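Local coordinates for protein DNA-3-methyladenine glycosidase II, putative (Deinococcus radiodurans, PDB 2YG9) that belongs to the HhH-GPD superfamily of DNA base excision repair proteins and has a fold of helices and loops without beta strands, at residues G176-L180 and S208-W212; D39-V45 and R186-G190; H29-V33 and Y203-R209. All blocks are in the same frame, centred on the assembly; numbering follows the deposited sequence.

Contact 1: residues G176-L180 and S208-W212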
# COMPACT_ATOMS: atom_id res chain seq x y z
N GLY A 176 2.34 7.93 -8.87
CA GLY A 176 2.69 6.89 -9.85
C GLY A 176 1.69 5.75 -10.03
O GLY A 176 1.96 4.83 -10.77
N ASP A 177 0.55 5.80 -9.36
CA ASP A 177 -0.50 4.81 -9.56
C ASP A 177 -1.29 5.29 -10.76
O ASP A 177 -1.87 6.38 -10.75
CB ASP A 177 -1.41 4.70 -8.35
CG ASP A 177 -2.40 3.56 -8.46
OD1 ASP A 177 -3.47 3.74 -9.08
OD2 ASP A 177 -2.12 2.47 -7.91
N LEU A 178 -1.28 4.47 -11.82
CA LEU A 178 -1.95 4.82 -13.07
C LEU A 178 -3.43 5.00 -12.88
O LEU A 178 -3.99 5.90 -13.44
CB LEU A 178 -1.67 3.76 -14.16
CG LEU A 178 -2.24 3.96 -15.58
CD1 LEU A 178 -1.72 5.18 -16.32
CD2 LEU A 178 -1.98 2.69 -16.42
N ALA A 179 -4.08 4.17 -12.07
CA ALA A 179 -5.50 4.27 -11.91
C ALA A 179 -5.90 5.53 -11.14
O ALA A 179 -6.87 6.18 -11.48
CB ALA A 179 -6.07 2.99 -11.25
N LEU A 180 -5.12 5.92 -10.14
CA LEU A 180 -5.39 7.17 -9.44
C LEU A 180 -5.23 8.36 -10.41
O LEU A 180 -6.09 9.24 -10.50
CB LEU A 180 -4.45 7.32 -8.26
CG LEU A 180 -4.62 6.35 -7.09
CD1 LEU A 180 -3.59 6.70 -6.04
CD2 LEU A 180 -6.09 6.34 -6.50
N SER A 208 -7.80 8.36 -2.15
CA SER A 208 -7.24 7.37 -3.07
C SER A 208 -8.12 6.10 -3.14
O SER A 208 -8.47 5.62 -4.22
CB SER A 208 -5.82 7.02 -2.64
OG SER A 208 -4.91 8.07 -2.89
N ARG A 209 -8.50 5.56 -1.99
CA ARG A 209 -9.36 4.38 -1.94
C ARG A 209 -10.72 4.61 -2.60
O ARG A 209 -11.26 3.70 -3.28
CB ARG A 209 -9.50 3.89 -0.50
CG ARG A 209 -8.18 3.33 0.06
CD ARG A 209 -8.35 2.93 1.53
NE ARG A 209 -9.34 1.84 1.66
CZ ARG A 209 -10.05 1.56 2.76
NH1 ARG A 209 -9.97 2.31 3.85
NH2 ARG A 209 -10.91 0.55 2.73
N TYR A 210 -11.27 5.81 -2.45
CA TYR A 210 -12.50 6.16 -3.16
C TYR A 210 -12.32 6.30 -4.66
O TYR A 210 -13.20 5.94 -5.41
CB TYR A 210 -13.18 7.41 -2.55
CG TYR A 210 -14.10 7.08 -1.39
CD1 TYR A 210 -15.30 6.37 -1.59
CD2 TYR A 210 -13.76 7.41 -0.10
CE1 TYR A 210 -16.14 6.03 -0.52
CE2 TYR A 210 -14.59 7.07 0.98
CZ TYR A 210 -15.78 6.39 0.76
OH TYR A 210 -16.57 6.08 1.87
N LEU A 211 -11.18 6.83 -5.12
CA LEU A 211 -10.90 6.79 -6.56
C LEU A 211 -10.85 5.37 -7.14
O LEU A 211 -11.40 5.09 -8.24
CB LEU A 211 -9.62 7.56 -6.89
CG LEU A 211 -9.65 9.10 -6.79
CD1 LEU A 211 -8.28 9.64 -7.15
CD2 LEU A 211 -10.75 9.69 -7.67
N TRP A 212 -10.19 4.45 -6.43
CA TRP A 212 -10.14 3.07 -6.89
C TRP A 212 -11.55 2.45 -6.81
O TRP A 212 -11.95 1.64 -7.68
CB TRP A 212 -9.16 2.23 -6.04
CG TRP A 212 -7.69 2.52 -6.29
CD1 TRP A 212 -7.07 2.63 -7.49
CD2 TRP A 212 -6.67 2.73 -5.29
NE1 TRP A 212 -5.73 2.86 -7.32
CE2 TRP A 212 -5.46 2.94 -5.98
CE3 TRP A 212 -6.66 2.72 -3.89
CZ2 TRP A 212 -4.24 3.17 -5.31
CZ3 TRP A 212 -5.45 2.96 -3.23
CH2 TRP A 212 -4.27 3.19 -3.95
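The indole of W212 meets the N-cap of a neighbouring helix in this all-helical HhH-GPD protein, where D177 opens helix 178-187 against the flank of helix 204-219. The two flat groups are steeply turned, carboxylate and ring planes standing 68° apart. W212 NE1 donates to D177 OD1 at 3.0 Å; the acceptor lies almost in the indole plane, whereas the proton comes to the oxygen from well above the carboxylate plane. That leaves the anti lone pair of D177 OD1 for the capping bond from L180 N, 2.9 Å long. With CG swung opposite its own backbone N (chi1 -173°), D177 serves the helix start and the tryptophan through one oxygen, while OD2 takes a bond from W157 in helix 156-166. Three donors thus fix the carboxylate's rotation.

L180 covers a face of the same indole. Its CD2 methyl makes a CH-pi contact, 3.6 Å from the centroid of the five-membered ring, and also touches CB of L211, just before W212. A179 takes the edge instead, with its CB 3.9 Å from W212 CD1. Farther back, L180 CD1 rests 3.7 Å from S208 OG, a hydroxyl hydrogen-bonded to R204 O and V172 O.

Contact 2: residues D39-V45 and R186-G190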
# COMPACT_ATOMS: atom_id res chain seq x y z
N ASP A 39 -15.06 18.75 -1.48
CA ASP A 39 -14.79 18.73 -2.89
C ASP A 39 -16.03 18.07 -3.46
O ASP A 39 -16.29 16.92 -3.18
CB ASP A 39 -13.50 17.92 -3.14
CG ASP A 39 -13.20 17.66 -4.60
OD1 ASP A 39 -14.00 17.97 -5.50
OD2 ASP A 39 -12.09 17.12 -4.85
N PRO A 40 -16.84 18.83 -4.21
CA PRO A 40 -18.08 18.25 -4.80
C PRO A 40 -17.88 16.97 -5.61
O PRO A 40 -18.78 16.14 -5.67
CB PRO A 40 -18.63 19.40 -5.64
CG PRO A 40 -17.58 20.44 -5.67
CD PRO A 40 -16.68 20.25 -4.52
N VAL A 41 -16.70 16.75 -6.20
CA VAL A 41 -16.44 15.51 -6.91
C VAL A 41 -16.47 14.34 -5.92
O VAL A 41 -17.20 13.35 -6.13
CB VAL A 41 -15.11 15.56 -7.72
CG1 VAL A 41 -14.74 14.15 -8.29
CG2 VAL A 41 -15.26 16.57 -8.83
N LEU A 42 -15.73 14.47 -4.83
CA LEU A 42 -15.66 13.41 -3.83
C LEU A 42 -16.95 13.32 -3.01
O LEU A 42 -17.31 12.22 -2.58
CB LEU A 42 -14.41 13.55 -2.94
CG LEU A 42 -13.04 13.29 -3.58
CD1 LEU A 42 -11.98 13.08 -2.47
CD2 LEU A 42 -13.07 12.07 -4.55
N ALA A 43 -17.68 14.42 -2.84
CA ALA A 43 -19.01 14.30 -2.23
C ALA A 43 -19.88 13.33 -3.01
O ALA A 43 -20.53 12.49 -2.41
CB ALA A 43 -19.70 15.67 -2.11
N GLN A 44 -19.86 13.43 -4.34
CA GLN A 44 -20.59 12.52 -5.23
C GLN A 44 -19.97 11.11 -5.25
O GLN A 44 -20.67 10.12 -5.12
CB GLN A 44 -20.58 13.05 -6.68
CG GLN A 44 -21.76 13.94 -7.10
CD GLN A 44 -22.25 13.69 -8.57
OE1 GLN A 44 -22.91 12.64 -8.89
NE2 GLN A 44 -22.02 14.68 -9.44
N VAL A 45 -18.66 11.03 -5.40
CA VAL A 45 -17.98 9.72 -5.44
C VAL A 45 -18.22 8.94 -4.14
O VAL A 45 -18.51 7.78 -4.19
CB VAL A 45 -16.49 9.86 -5.75
CG1 VAL A 45 -15.72 8.58 -5.33
CG2 VAL A 45 -16.28 10.19 -7.25
N ARG A 186 -9.72 12.22 -15.41
CA ARG A 186 -11.10 12.08 -15.85
C ARG A 186 -12.07 13.01 -15.10
O ARG A 186 -12.96 13.69 -15.68
CB ARG A 186 -11.50 10.61 -15.63
CG ARG A 186 -12.89 10.20 -16.09
CD ARG A 186 -12.94 10.07 -17.58
NE ARG A 186 -12.17 8.92 -18.07
CZ ARG A 186 -12.11 8.56 -19.36
NH1 ARG A 186 -12.79 9.25 -20.25
NH2 ARG A 186 -11.39 7.50 -19.74
N LEU A 187 -11.89 13.06 -13.79
CA LEU A 187 -12.80 13.77 -12.92
C LEU A 187 -12.42 15.25 -12.80
O LEU A 187 -13.27 16.09 -12.58
CB LEU A 187 -12.88 13.04 -11.55
CG LEU A 187 -13.48 11.63 -11.54
CD1 LEU A 187 -13.56 11.02 -10.12
CD2 LEU A 187 -14.87 11.64 -12.18
N TYR A 188 -11.15 15.59 -12.99
CA TYR A 188 -10.69 16.96 -12.89
C TYR A 188 -9.86 17.37 -14.12
O TYR A 188 -8.69 17.75 -14.00
CB TYR A 188 -9.85 17.17 -11.63
CG TYR A 188 -10.45 16.65 -10.35
CD1 TYR A 188 -10.37 15.30 -10.01
CD2 TYR A 188 -11.07 17.52 -9.45
CE1 TYR A 188 -10.90 14.81 -8.78
CE2 TYR A 188 -11.61 17.05 -8.26
CZ TYR A 188 -11.54 15.69 -7.94
OH TYR A 188 -12.03 15.28 -6.72
N PRO A 189 -10.48 17.30 -15.30
CA PRO A 189 -9.78 17.70 -16.52
C PRO A 189 -9.27 19.16 -16.50
O PRO A 189 -10.01 20.09 -16.13
CB PRO A 189 -10.86 17.49 -17.59
CG PRO A 189 -12.12 17.50 -16.91
CD PRO A 189 -11.86 16.87 -15.59
N GLY A 190 -8.01 19.36 -16.88
CA GLY A 190 -7.46 20.70 -16.95
C GLY A 190 -7.06 21.30 -15.62
O GLY A 190 -6.66 22.48 -15.55
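Y188 reaches across from the end of helix 178-187 to the start of helix 40-49 and meets D39 there, a compact example of a tyrosine hydroxyl bound to a helix N-cap. Y188 is the first residue to leave helical geometry, and its CB begins beside the helix end, pointing neither at nor from its partner. CG is turned away from its carbonyl carbon (chi1 -49°), which carries the ring across to helix 40-49. Along one side CE1 comes within 3.9 Å of V41 CG1; along the other CE2 lies 3.7 Å from V41 CG2, both methyls lying on the same side of the ring plane. CZ follows, 3.6 Å from V41 CG1. At the tip the hydroxyl donates to D39 OD2 over 2.6 Å, arriving from above the carboxylate plane, which is turned 61° from the ring. L42 flanks the same oxygen, its CG 3.9 Å from Y188 OH.

Beside the tyrosine, L187 CD1 packs on V41 CG1 at 3.8 Å and on V45 CG2, a turn farther along helix 40-49.

D39 divides its work between its oxygens. OD1 caps the helix by accepting from V41 N at 3.0 Å, and OD2 takes W200 NE1 of helix 193-200 besides the tyrosine. Three donors converging on one buried carboxylate would probably stabilise its negative charge, and they tie the beginning of one helix to the end of another.

Contact 3: residues H29-V33 and Y203-R209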
# COMPACT_ATOMS: atom_id res chain seq x y z
N HIS A 29 -14.09 6.75 9.65
CA HIS A 29 -14.03 7.61 8.45
C HIS A 29 -14.97 8.84 8.40
O HIS A 29 -15.05 9.49 7.37
CB HIS A 29 -14.34 6.77 7.21
CG HIS A 29 -13.32 5.72 6.92
ND1 HIS A 29 -13.54 4.70 6.02
CD2 HIS A 29 -12.08 5.53 7.42
CE1 HIS A 29 -12.48 3.91 5.99
NE2 HIS A 29 -11.58 4.39 6.83
N ALA A 30 -15.66 9.17 9.48
CA ALA A 30 -16.64 10.27 9.43
C ALA A 30 -16.00 11.62 9.14
O ALA A 30 -16.39 12.35 8.21
CB ALA A 30 -17.50 10.32 10.80
N GLY A 31 -15.00 11.95 9.94
CA GLY A 31 -14.19 13.16 9.74
C GLY A 31 -13.57 13.26 8.36
O GLY A 31 -13.69 14.28 7.70
N ALA A 32 -12.92 12.19 7.94
CA ALA A 32 -12.37 12.04 6.60
C ALA A 32 -13.39 12.28 5.48
O ALA A 32 -13.18 13.11 4.61
CB ALA A 32 -11.69 10.63 6.44
N VAL A 33 -14.52 11.59 5.54
CA VAL A 33 -15.54 11.76 4.51
C VAL A 33 -16.11 13.21 4.49
O VAL A 33 -16.41 13.72 3.41
CB VAL A 33 -16.64 10.68 4.65
CG1 VAL A 33 -17.86 10.93 3.67
CG2 VAL A 33 -16.01 9.28 4.40
N TYR A 203 -6.28 13.43 4.35
CA TYR A 203 -7.03 12.19 4.10
C TYR A 203 -6.84 11.73 2.66
O TYR A 203 -7.75 11.27 2.01
CB TYR A 203 -8.52 12.38 4.42
CG TYR A 203 -8.78 12.94 5.82
CD1 TYR A 203 -8.50 12.19 6.95
CD2 TYR A 203 -9.30 14.24 5.99
CE1 TYR A 203 -8.71 12.72 8.24
CE2 TYR A 203 -9.52 14.75 7.25
CZ TYR A 203 -9.23 13.99 8.37
OH TYR A 203 -9.49 14.49 9.62
N ARG A 204 -5.62 11.85 2.15
CA ARG A 204 -5.33 11.42 0.77
C ARG A 204 -5.43 9.92 0.58
O ARG A 204 -5.73 9.47 -0.53
CB ARG A 204 -3.98 11.98 0.34
CG ARG A 204 -4.14 13.37 -0.21
CD ARG A 204 -2.84 14.02 -0.51
NE ARG A 204 -2.03 14.31 0.68
CZ ARG A 204 -0.89 14.98 0.62
NH1 ARG A 204 -0.44 15.41 -0.55
NH2 ARG A 204 -0.19 15.23 1.72
N SER A 205 -5.22 9.14 1.65
CA SER A 205 -5.34 7.67 1.56
C SER A 205 -6.78 7.27 1.29
O SER A 205 -7.03 6.51 0.39
CB SER A 205 -4.85 6.95 2.83
OG SER A 205 -3.45 7.12 3.00
N LEU A 206 -7.74 7.77 2.07
CA LEU A 206 -9.13 7.42 1.83
C LEU A 206 -9.64 7.98 0.50
O LEU A 206 -10.42 7.30 -0.18
CB LEU A 206 -10.05 7.83 3.02
CG LEU A 206 -11.51 7.37 3.00
CD1 LEU A 206 -11.62 5.82 3.06
CD2 LEU A 206 -12.33 8.05 4.13
N ALA A 207 -9.22 9.19 0.14
CA ALA A 207 -9.56 9.76 -1.18
C ALA A 207 -9.07 8.79 -2.25
O ALA A 207 -9.79 8.46 -3.12
CB ALA A 207 -8.91 11.09 -1.38
N SER A 208 -7.80 8.36 -2.15
CA SER A 208 -7.24 7.37 -3.07
C SER A 208 -8.12 6.10 -3.14
O SER A 208 -8.47 5.62 -4.22
CB SER A 208 -5.82 7.02 -2.64
OG SER A 208 -4.91 8.07 -2.89
N ARG A 209 -8.50 5.56 -1.99
CA ARG A 209 -9.36 4.38 -1.94
C ARG A 209 -10.72 4.61 -2.60
O ARG A 209 -11.26 3.70 -3.28
CB ARG A 209 -9.50 3.89 -0.50
CG ARG A 209 -8.18 3.33 0.06
CD ARG A 209 -8.35 2.93 1.53
NE ARG A 209 -9.34 1.84 1.66
CZ ARG A 209 -10.05 1.56 2.76
NH1 ARG A 209 -9.97 2.31 3.85
NH2 ARG A 209 -10.91 0.55 2.73
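L206 and H29 come together through their first torsions: L206 CG stands opposite its backbone N (chi1 -172°), sending both methyls forward, while H29 CG lies beside its own backbone N (chi1 -65°), which brings the imidazole round to receive them. L206 CD1 sits over one face of that ring, 3.8 Å from its centroid, a CH-pi contact offset toward the rim. The other methyl, CD2, goes to the helix itself and lies 3.5 Å from A32 CB, with V33 CG2 also close by.

Y203, at the N-cap position of helix 204-219, makes the second aromatic contact. A32 CA stands 3.7 Å from the centroid, only 8° off the ring normal, so the backbone of helix 30-36 rests almost squarely on the phenol face. A32 CB leans on the same ring at CD1.

R209 brings NH1 to 3.7 Å from H29 CE1, with the guanidinium plane steeply turned to the imidazole; its NH2 is bonded to P53 O.

Helix 30-36 therefore lies against the first two turns of helix 204-219. H35 extends the interface with an edge-to-face contact on Y203, near a bound nickel ion, while helix 156-166 meets helix 204-219 through L164, which touches S205 and R209.

Helix 204-219 carries both contact 1 and contact 3, which share S208 and R209, while helix 178-187 joins contact 1 to contact 2: its start lies in the former and its end in the latter. Contact 1 is the most central of the three; contact 2 is also buried but its centre lies about 23 Å from the centre of the chain, and contact 3 is only partly covered. The two buried contacts each place an N-cap aspartate against an aromatic donor, whereas contact 3 relies on CH-pi and apolar packing. Small bridges connect them: L211 CD2 meets L187 CD1 between contacts 1 and 2, and L42 CD1 meets A207 CB between contacts 2 and 3.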